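Local coordinates for protein HYPOTHETICAL PROTEIN yjhP (Escherichia coli, PDB 1NKV) that is of unknown physiological role but probably acts as a methyltransferase, its substrate being uncharacterised, at residues L177-V182 and F243-R248; S10-R15 and W200-R205; T63-S68 and H89-D94. All coordinates share one frame; numbering follows the deposited sequence.

Contact 1. Residues L177-V182 and F243-R248; sequences LGYDVV and FALIAR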
loop_
_atom_site.group_PDB
_atom_site.type_symbol
_atom_site.label_atom_id
_atom_site.label_comp_id
_atom_site.label_asym_id
_atom_site.label_seq_id
_atom_site.Cartn_x
_atom_site.Cartn_y
_atom_site.Cartn_z
ATOM N N LEU C 177 -22.869 -6.796 20.109
ATOM C CA LEU C 177 -22.510 -7.998 20.846
ATOM C C LEU C 177 -21.745 -7.598 22.110
ATOM O O LEU C 177 -21.033 -8.411 22.696
ATOM C CB LEU C 177 -21.633 -8.909 19.982
ATOM C CG LEU C 177 -22.271 -9.502 18.713
ATOM C CD1 LEU C 177 -21.192 -10.041 17.776
ATOM C CD2 LEU C 177 -23.247 -10.586 19.093
ATOM N N GLY C 178 -21.885 -6.337 22.505
ATOM C CA GLY C 178 -21.216 -5.851 23.694
ATOM C C GLY C 178 -19.724 -5.626 23.560
ATOM O O GLY C 178 -19.052 -5.277 24.538
ATOM N N TYR C 179 -19.207 -5.802 22.344
ATOM C CA TYR C 179 -17.777 -5.642 22.074
ATOM C C TYR C 179 -17.339 -4.249 21.655
ATOM O O TYR C 179 -17.885 -3.635 20.738
ATOM C CB TYR C 179 -17.310 -6.642 21.022
ATOM C CG TYR C 179 -17.256 -8.079 21.488
ATOM C CD1 TYR C 179 -16.429 -8.468 22.541
ATOM C CD2 TYR C 179 -18.004 -9.062 20.839
ATOM C CE1 TYR C 179 -16.345 -9.808 22.940
ATOM C CE2 TYR C 179 -17.930 -10.401 21.222
ATOM C CZ TYR C 179 -17.100 -10.771 22.272
ATOM O OH TYR C 179 -17.031 -12.103 22.637
ATOM N N ASP C 180 -16.300 -3.786 22.332
ATOM C CA ASP C 180 -15.724 -2.475 22.118
ATOM C C ASP C 180 -14.476 -2.495 21.221
ATOM O O ASP C 180 -13.365 -2.553 21.736
ATOM C CB ASP C 180 -15.365 -1.925 23.487
ATOM C CG ASP C 180 -15.643 -0.476 23.610
ATOM O OD1 ASP C 180 -16.691 -0.050 23.064
ATOM O OD2 ASP C 180 -14.830 0.222 24.259
ATOM N N VAL C 181 -14.648 -2.427 19.899
ATOM C CA VAL C 181 -13.504 -2.448 18.970
ATOM C C VAL C 181 -12.508 -1.292 19.180
ATOM O O VAL C 181 -12.857 -0.126 19.057
ATOM C CB VAL C 181 -13.992 -2.508 17.475
ATOM C CG1 VAL C 181 -15.165 -1.597 17.259
ATOM C CG2 VAL C 181 -12.861 -2.165 16.533
ATOM N N VAL C 182 -11.262 -1.637 19.498
ATOM C CA VAL C 182 -10.231 -0.644 19.775
ATOM C C VAL C 182 -9.029 -0.674 18.830
ATOM O O VAL C 182 -8.008 -0.016 19.068
ATOM C CB VAL C 182 -9.724 -0.794 21.222
ATOM C CG1 VAL C 182 -10.907 -0.736 22.153
ATOM C CG2 VAL C 182 -8.966 -2.115 21.399
ATOM N N PHE C 243 -9.704 -7.619 13.561
ATOM C CA PHE C 243 -10.180 -6.656 14.546
ATOM C C PHE C 243 -9.798 -7.028 15.954
ATOM O O PHE C 243 -9.858 -8.185 16.326
ATOM C CB PHE C 243 -11.690 -6.524 14.466
ATOM C CG PHE C 243 -12.194 -6.281 13.090
ATOM C CD1 PHE C 243 -12.330 -7.327 12.195
ATOM C CD2 PHE C 243 -12.529 -5.005 12.686
ATOM C CE1 PHE C 243 -12.797 -7.101 10.908
ATOM C CE2 PHE C 243 -12.992 -4.776 11.408
ATOM C CZ PHE C 243 -13.128 -5.823 10.516
ATOM N N ALA C 244 -9.401 -6.025 16.725
ATOM C CA ALA C 244 -9.016 -6.201 18.119
ATOM C C ALA C 244 -10.185 -5.736 18.987
ATOM O O ALA C 244 -10.377 -4.544 19.166
ATOM C CB ALA C 244 -7.797 -5.364 18.421
ATOM N N LEU C 245 -10.962 -6.667 19.531
ATOM C CA LEU C 245 -12.092 -6.286 20.361
ATOM C C LEU C 245 -11.792 -6.345 21.856
ATOM O O LEU C 245 -10.879 -7.039 22.289
ATOM C CB LEU C 245 -13.285 -7.185 20.054
ATOM C CG LEU C 245 -13.515 -7.502 18.579
ATOM C CD1 LEU C 245 -14.922 -8.048 18.415
ATOM C CD2 LEU C 245 -13.338 -6.254 17.715
ATOM N N ILE C 246 -12.552 -5.583 22.635
ATOM C CA ILE C 246 -12.424 -5.593 24.087
ATOM C C ILE C 246 -13.823 -5.443 24.649
ATOM O O ILE C 246 -14.349 -4.340 24.759
ATOM C CB ILE C 246 -11.557 -4.454 24.656
ATOM C CG1 ILE C 246 -10.084 -4.650 24.286
ATOM C CG2 ILE C 246 -11.704 -4.433 26.173
ATOM C CD1 ILE C 246 -9.154 -3.571 24.849
ATOM N N ALA C 247 -14.408 -6.581 24.994
ATOM C CA ALA C 247 -15.752 -6.666 25.540
ATOM C C ALA C 247 -16.070 -5.705 26.686
ATOM O O ALA C 247 -15.280 -5.541 27.612
ATOM C CB ALA C 247 -16.004 -8.086 25.988
ATOM N N ARG C 248 -17.234 -5.066 26.616
ATOM C CA ARG C 248 -17.664 -4.172 27.680
ATOM C C ARG C 248 -18.182 -5.058 28.806
ATOM O O ARG C 248 -18.940 -5.999 28.556
ATOM C CB ARG C 248 -18.770 -3.242 27.188
ATOM C CG ARG C 248 -18.260 -2.123 26.290
ATOM C CD ARG C 248 -19.386 -1.247 25.801
ATOM N NE ARG C 248 -20.243 -1.914 24.816
ATOM C CZ ARG C 248 -20.053 -1.864 23.500
ATOM N NH1 ARG C 248 -19.028 -1.186 22.997
ATOM N NH2 ARG C 248 -20.909 -2.460 22.682
#
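Arg248 lies across Gly178 and ends against Asp180. Its CB is 3.4 Å from Gly178 O, and CG continues past the same oxygen toward Asp180 CB. The chain bends at chi3 (-71°), which folds the guanidinium back over Gly178. NE and CZ pass near the Gly178 carbonyl, so Gly178 O lies over one face of the group. At the tip, Arg248 NH1 forms a salt bridge with Asp180 OD1 at 2.6 Å, although its hydrogen bond is weak. That oxygen sits at the guanidinium edge, and the two planes are nearly perpendicular (84°). NH2 is salt-bridged to Asp175. Gly178, with positive phi, is the C-prime residue of the Schellman motif that ends helix 167-175. The chain then leaves the helix and runs beside the end of strand 238-245. Arg248 N bonds to Gly178 O at 2.8 Å, and Val182 N to Ala244 O at 3.1 Å. Between them Asp180 N is hydrogen-bonded to Ile246 O at 3.2 Å. Tyr179 CB meets Leu245 CD1 at 3.8 Å, and Ala247 CB touches the Tyr179 ring at CD1 and CE1. Val182 CG2 meets Ile246 CD1 at 3.7 Å. Asp180 OD1 is also salt-bridged to Arg220 of the second subunit, and OD2 to Arg204 of that subunit.

Contact 2. Residues S10-R15 and W200-R205; sequences SESEHR and WLTMRR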
loop_
_atom_site.group_PDB
_atom_site.type_symbol
_atom_site.label_atom_id
_atom_site.label_comp_id
_atom_site.label_asym_id
_atom_site.label_seq_id
_atom_site.Cartn_x
_atom_site.Cartn_y
_atom_site.Cartn_z
ATOM N N SER C 10 -4.115 -25.715 -4.732
ATOM C CA SER C 10 -3.737 -24.380 -5.156
ATOM C C SER C 10 -3.301 -23.470 -4.025
ATOM O O SER C 10 -3.431 -22.253 -4.135
ATOM C CB SER C 10 -4.887 -23.719 -5.915
ATOM O OG SER C 10 -5.866 -23.244 -5.018
ATOM N N GLU C 11 -2.772 -24.033 -2.943
ATOM C CA GLU C 11 -2.334 -23.197 -1.831
ATOM C C GLU C 11 -1.195 -23.835 -1.069
ATOM O O GLU C 11 -0.780 -23.347 -0.019
ATOM C CB GLU C 11 -3.508 -22.929 -0.891
ATOM C CG GLU C 11 -3.369 -21.653 -0.075
ATOM C CD GLU C 11 -4.705 -21.097 0.394
ATOM O OE1 GLU C 11 -5.618 -20.931 -0.450
ATOM O OE2 GLU C 11 -4.845 -20.807 1.600
ATOM N N SER C 12 -0.681 -24.927 -1.618
ATOM C CA SER C 12 0.411 -25.663 -0.995
ATOM C C SER C 12 1.724 -24.884 -0.911
ATOM O O SER C 12 2.654 -25.290 -0.213
ATOM C CB SER C 12 0.629 -26.962 -1.753
ATOM O OG SER C 12 0.520 -26.728 -3.144
ATOM N N GLU C 13 1.805 -23.769 -1.622
ATOM C CA GLU C 13 3.023 -22.980 -1.586
ATOM C C GLU C 13 2.813 -21.723 -0.753
ATOM O O GLU C 13 3.779 -21.084 -0.339
ATOM C CB GLU C 13 3.452 -22.596 -3.001
ATOM C CG GLU C 13 3.473 -23.749 -3.988
ATOM C CD GLU C 13 4.447 -24.843 -3.600
ATOM O OE1 GLU C 13 5.632 -24.522 -3.348
ATOM O OE2 GLU C 13 4.033 -26.026 -3.556
ATOM N N HIS C 14 1.554 -21.370 -0.494
ATOM C CA HIS C 14 1.271 -20.172 0.291
ATOM C C HIS C 14 1.906 -20.229 1.676
ATOM O O HIS C 14 1.921 -21.266 2.341
ATOM C CB HIS C 14 -0.234 -19.950 0.453
ATOM C CG HIS C 14 -0.898 -19.288 -0.717
ATOM N ND1 HIS C 14 -0.850 -19.801 -1.997
ATOM C CD2 HIS C 14 -1.725 -18.217 -0.778
ATOM C CE1 HIS C 14 -1.623 -19.081 -2.789
ATOM N NE2 HIS C 14 -2.167 -18.112 -2.073
ATOM N N ARG C 15 2.422 -19.088 2.110
ATOM C CA ARG C 15 3.055 -18.990 3.416
ATOM C C ARG C 15 2.083 -18.286 4.371
ATOM O O ARG C 15 2.322 -18.204 5.576
ATOM C CB ARG C 15 4.366 -18.213 3.277
ATOM C CG ARG C 15 5.380 -18.439 4.388
ATOM C CD ARG C 15 6.701 -17.749 4.039
ATOM N NE ARG C 15 7.661 -17.742 5.146
ATOM C CZ ARG C 15 7.423 -17.235 6.354
ATOM N NH1 ARG C 15 6.244 -16.689 6.633
ATOM N NH2 ARG C 15 8.375 -17.253 7.275
ATOM N N TRP C 200 -2.676 -19.062 -9.074
ATOM C CA TRP C 200 -2.593 -19.322 -10.496
ATOM C C TRP C 200 -1.312 -20.000 -10.942
ATOM O O TRP C 200 -1.339 -20.904 -11.784
ATOM C CB TRP C 200 -2.788 -18.032 -11.254
ATOM C CG TRP C 200 -3.903 -17.223 -10.708
ATOM C CD1 TRP C 200 -5.013 -17.678 -10.056
ATOM C CD2 TRP C 200 -4.045 -15.814 -10.816
ATOM N NE1 TRP C 200 -5.843 -16.634 -9.758
ATOM C CE2 TRP C 200 -5.276 -15.473 -10.220
ATOM C CE3 TRP C 200 -3.257 -14.802 -11.374
ATOM C CZ2 TRP C 200 -5.735 -14.154 -10.157
ATOM C CZ3 TRP C 200 -3.712 -13.499 -11.312
ATOM C CH2 TRP C 200 -4.943 -13.186 -10.711
ATOM N N LEU C 201 -0.191 -19.574 -10.376
ATOM C CA LEU C 201 1.081 -20.165 -10.732
ATOM C C LEU C 201 1.192 -21.563 -10.106
ATOM O O LEU C 201 1.660 -22.517 -10.734
ATOM C CB LEU C 201 2.215 -19.270 -10.253
ATOM C CG LEU C 201 3.631 -19.729 -10.584
ATOM C CD1 LEU C 201 3.810 -19.836 -12.090
ATOM C CD2 LEU C 201 4.599 -18.719 -10.006
ATOM N N THR C 202 0.739 -21.689 -8.867
ATOM C CA THR C 202 0.802 -22.971 -8.181
ATOM C C THR C 202 0.026 -24.058 -8.940
ATOM O O THR C 202 0.497 -25.190 -9.073
ATOM C CB THR C 202 0.273 -22.810 -6.766
ATOM O OG1 THR C 202 1.054 -21.813 -6.100
ATOM C CG2 THR C 202 0.364 -24.105 -6.004
HETATM N N MSE C 203 -1.154 -23.712 -9.443
HETATM C CA MSE C 203 -1.945 -24.668 -10.204
HETATM C C MSE C 203 -1.232 -24.990 -11.513
HETATM O O MSE C 203 -1.111 -26.160 -11.885
HETATM C CB MSE C 203 -3.347 -24.118 -10.489
HETATM C CG MSE C 203 -4.241 -24.069 -9.256
HETATM SE SE MSE C 203 -6.087 -23.517 -9.609
HETATM C CE MSE C 203 -5.773 -21.770 -10.392
ATOM N N ARG C 204 -0.744 -23.962 -12.206
ATOM C CA ARG C 204 -0.048 -24.195 -13.462
ATOM C C ARG C 204 1.192 -25.054 -13.290
ATOM O O ARG C 204 1.623 -25.699 -14.237
ATOM C CB ARG C 204 0.342 -22.890 -14.145
ATOM C CG ARG C 204 1.189 -23.121 -15.386
ATOM C CD ARG C 204 0.481 -24.022 -16.398
ATOM N NE ARG C 204 1.448 -24.615 -17.319
ATOM C CZ ARG C 204 1.741 -24.142 -18.526
ATOM N NH1 ARG C 204 1.126 -23.059 -18.984
ATOM N NH2 ARG C 204 2.678 -24.736 -19.261
ATOM N N ARG C 205 1.782 -25.060 -12.101
ATOM C CA ARG C 205 2.956 -25.894 -11.896
ATOM C C ARG C 205 2.457 -27.294 -11.625
ATOM O O ARG C 205 2.979 -28.265 -12.161
ATOM C CB ARG C 205 3.787 -25.414 -10.710
ATOM C CG ARG C 205 4.497 -24.098 -10.915
ATOM C CD ARG C 205 5.314 -24.095 -12.183
ATOM N NE ARG C 205 5.976 -22.809 -12.409
ATOM C CZ ARG C 205 6.518 -22.441 -13.569
ATOM N NH1 ARG C 205 6.471 -23.263 -14.613
ATOM N NH2 ARG C 205 7.114 -21.260 -13.684
#
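Thr202 OG1, next to Glu13, is gripped from two sources. It is hydrogen-bonded to Ala198 O one turn back in its own helix, and to Arg33 NH1 of the third subunit. Across the contact it meets only carbon: Glu13 CG lies 3.7 Å from Thr202 OG1. Thr202 is the central side chain of the contact. Its CG2 stands anti to the backbone N, with OG1 beside that N (chi1 -58°). This turns the methyl into the loop, where Thr202 CG2 is 3.7 Å from Glu13 CG and 3.9 Å from Ser12 OG. The Glu13 chain bends at chi2 (-61°) and crosses the threonine obliquely. Earlier in the loop, Ser10 CB packs against the selenomethionine Met203, 3.4 Å from Met203 CG. Met203 SE is slightly farther from the same Ser10 CB, at 3.9 Å. Ser10 is the first residue beyond helix 5-9, and its OG bonds back to Ile6 O. Residues 11-14 form a type I beta turn, closed by His14 N to Glu11 O at 3.1 Å. Glu11 CG lies over one face of the His14 ring. The contact is thus van der Waals packing of a turn on a helix flank, and the polar groups of Ser10 and Thr202 are satisfied outside it. His14 NE2 fastens the same loop to Tyr195 O, nearer the start of helix 189-209. That helix lies between the loop after helix 5-9 and helix 216-237, which receives Met203 on Val219 and Trp200 on Ala226, Pro227 and Tyr230.

Contact 3. Residues T63-S68 and H89-D94; sequences TGIDMS and HFIHND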
loop_
_atom_site.group_PDB
_atom_site.type_symbol
_atom_site.label_atom_id
_atom_site.label_comp_id
_atom_site.label_asym_id
_atom_site.label_seq_id
_atom_site.Cartn_x
_atom_site.Cartn_y
_atom_site.Cartn_z
ATOM N N THR C 63 1.115 -19.114 23.459
ATOM C CA THR C 63 0.892 -20.522 23.193
ATOM C C THR C 63 -0.089 -20.692 22.035
ATOM O O THR C 63 -1.162 -20.089 22.029
ATOM C CB THR C 63 0.384 -21.244 24.468
ATOM O OG1 THR C 63 -0.336 -22.428 24.098
ATOM C CG2 THR C 63 -0.500 -20.328 25.295
ATOM N N GLY C 64 0.296 -21.506 21.054
ATOM C CA GLY C 64 -0.542 -21.721 19.890
ATOM C C GLY C 64 -1.193 -23.083 19.881
ATOM O O GLY C 64 -0.589 -24.067 20.270
ATOM N N ILE C 65 -2.434 -23.149 19.430
ATOM C CA ILE C 65 -3.152 -24.410 19.395
ATOM C C ILE C 65 -3.418 -24.754 17.942
ATOM O O ILE C 65 -4.489 -24.447 17.407
ATOM C CB ILE C 65 -4.500 -24.276 20.122
ATOM C CG1 ILE C 65 -4.274 -23.670 21.499
ATOM C CG2 ILE C 65 -5.174 -25.621 20.241
ATOM C CD1 ILE C 65 -5.523 -23.417 22.247
ATOM N N ASP C 66 -2.455 -25.394 17.292
ATOM C CA ASP C 66 -2.645 -25.726 15.890
ATOM C C ASP C 66 -3.492 -26.952 15.617
ATOM O O ASP C 66 -3.376 -27.984 16.274
ATOM C CB ASP C 66 -1.310 -25.862 15.162
ATOM C CG ASP C 66 -1.495 -25.945 13.650
ATOM O OD1 ASP C 66 -2.426 -25.252 13.138
ATOM O OD2 ASP C 66 -0.715 -26.684 12.989
HETATM N N MSE C 67 -4.332 -26.810 14.603
HETATM C CA MSE C 67 -5.255 -27.849 14.201
HETATM C C MSE C 67 -5.138 -28.124 12.696
HETATM O O MSE C 67 -6.116 -28.495 12.051
HETATM C CB MSE C 67 -6.672 -27.400 14.589
HETATM C CG MSE C 67 -6.892 -25.881 14.398
HETATM SE SE MSE C 67 -8.356 -24.994 15.378
HETATM C CE MSE C 67 -7.463 -24.548 17.030
ATOM N N SER C 68 -3.936 -27.961 12.140
ATOM C CA SER C 68 -3.727 -28.188 10.711
ATOM C C SER C 68 -2.598 -29.167 10.385
ATOM O O SER C 68 -2.316 -29.426 9.213
ATOM C CB SER C 68 -3.448 -26.858 9.992
ATOM O OG SER C 68 -2.071 -26.508 10.019
ATOM N N HIS C 89 4.939 -21.405 23.256
ATOM C CA HIS C 89 4.664 -22.835 23.335
ATOM C C HIS C 89 3.612 -23.270 22.299
ATOM O O HIS C 89 2.720 -22.501 21.947
ATOM C CB HIS C 89 4.186 -23.165 24.752
ATOM C CG HIS C 89 3.927 -24.620 24.983
ATOM N ND1 HIS C 89 4.891 -25.586 24.795
ATOM C CD2 HIS C 89 2.811 -25.274 25.388
ATOM C CE1 HIS C 89 4.383 -26.773 25.074
ATOM N NE2 HIS C 89 3.122 -26.611 25.437
ATOM N N PHE C 90 3.709 -24.502 21.814
ATOM C CA PHE C 90 2.753 -24.992 20.832
ATOM C C PHE C 90 2.207 -26.359 21.222
ATOM O O PHE C 90 2.914 -27.172 21.815
ATOM C CB PHE C 90 3.403 -25.051 19.442
ATOM C CG PHE C 90 3.576 -23.698 18.790
ATOM C CD1 PHE C 90 2.475 -22.965 18.364
ATOM C CD2 PHE C 90 4.843 -23.154 18.604
ATOM C CE1 PHE C 90 2.643 -21.718 17.764
ATOM C CE2 PHE C 90 5.015 -21.909 18.007
ATOM C CZ PHE C 90 3.919 -21.196 17.589
ATOM N N ILE C 91 0.943 -26.609 20.896
ATOM C CA ILE C 91 0.317 -27.876 21.239
ATOM C C ILE C 91 -0.600 -28.346 20.145
ATOM O O ILE C 91 -1.498 -27.624 19.720
ATOM C CB ILE C 91 -0.528 -27.772 22.515
ATOM C CG1 ILE C 91 -1.499 -26.594 22.383
ATOM C CG2 ILE C 91 0.376 -27.640 23.734
ATOM C CD1 ILE C 91 -2.539 -26.515 23.462
ATOM N N HIS C 92 -0.381 -29.572 19.697
ATOM C CA HIS C 92 -1.203 -30.141 18.647
ATOM C C HIS C 92 -2.597 -30.450 19.205
ATOM O O HIS C 92 -2.916 -31.602 19.484
ATOM C CB HIS C 92 -0.547 -31.415 18.115
ATOM C CG HIS C 92 -1.376 -32.135 17.103
ATOM N ND1 HIS C 92 -1.297 -33.496 16.907
ATOM C CD2 HIS C 92 -2.333 -31.687 16.256
ATOM C CE1 HIS C 92 -2.173 -33.857 15.986
ATOM N NE2 HIS C 92 -2.815 -32.778 15.576
ATOM N N ASN C 93 -3.420 -29.420 19.375
ATOM C CA ASN C 93 -4.771 -29.615 19.893
ATOM C C ASN C 93 -5.800 -28.961 18.990
ATOM O O ASN C 93 -5.530 -27.942 18.369
ATOM C CB ASN C 93 -4.902 -29.024 21.290
ATOM C CG ASN C 93 -6.022 -29.659 22.082
ATOM O OD1 ASN C 93 -7.146 -29.817 21.587
ATOM N ND2 ASN C 93 -5.722 -30.035 23.327
ATOM N N ASP C 94 -6.995 -29.523 18.926
ATOM C CA ASP C 94 -8.001 -28.939 18.061
ATOM C C ASP C 94 -9.129 -28.215 18.790
ATOM O O ASP C 94 -10.104 -28.834 19.222
ATOM C CB ASP C 94 -8.565 -30.022 17.138
ATOM C CG ASP C 94 -7.477 -30.722 16.338
ATOM O OD1 ASP C 94 -6.586 -31.337 16.963
ATOM O OD2 ASP C 94 -7.509 -30.657 15.088
#
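Phe90 brings its ring obliquely to Gly64 on the neighbouring strand. CG is anti to the carbonyl carbon (chi1 -75°), and the ring swings back so that Phe90 CD1 comes 3.6 Å from Gly64 CA. Gly64 has no side chain there, so the ring sits close to the backbone. The other face of the sheet carries Thr63, Ile65, His89 and Ile91. Ile91 holds CG1 between its backbone N and carbonyl carbon (chi1 52°). This tips the branch toward strand 62-65, where Ile91 CD1 meets Ile65 CG1 at 3.9 Å. The two isoleucines lie side by side and point the same way. The second branch of Ile65 goes elsewhere: its CG2 is 3.6 Å from Asn93 CB. Backbone hydrogen bonds of a parallel pairing hold the strands together, with Gly64 N to His89 O at 2.8 Å and Ile91 N to Gly64 O at 3.0 Å. A weak bond from Asp66 N to Ile91 O follows as the strands give way to loops. There His92, the centre of an inverse gamma turn, brings its ring edge to Asp66, with CD2 at 3.8 Å from Asp66 O. Beyond it, Met67 CB touches the Asp94 carboxylate, 3.4 Å from Asp94 OD2. Asp66 OD2 is hydrogen-bonded to Ser69 OG, and OD1 weakly to Ser68 N. Asp66 comes directly after Ile65 of strand 62-65, the second strand in chain order. Rossmann-like AdoMet methyltransferases commonly carry an acidic residue here for the cofactor ribose; such a role in this protein is only an inference. The contact joins the two strands of a beta-alpha-beta unit. Helix 73-81 connects them and covers Phe90 with Ala75 and Lys76. Strand 88-91 is outermost in the chain's sheet, and strand 62-65 lies between it and strand 40-43.

Contacts 1 and 3 both reach the same sheet, at different parts of it. Contact 3 pairs parallel strands at one margin, and contact 1 binds a helix-to-strand loop to antiparallel strand 238-245 near the other. Their centres are 25 Å apart. Both rely on backbone hydrogen bonds, but contact 1 adds a salt bridge. Contact 2 lies off the sheet and consists of van der Waals packing between a loop and a helix. Contacts 1 and 2 are mostly buried, and other subunits touch both. Contact 3 is partly buried and meets no other chain of the assembly. It is nested in the chain loop closed by contact 2.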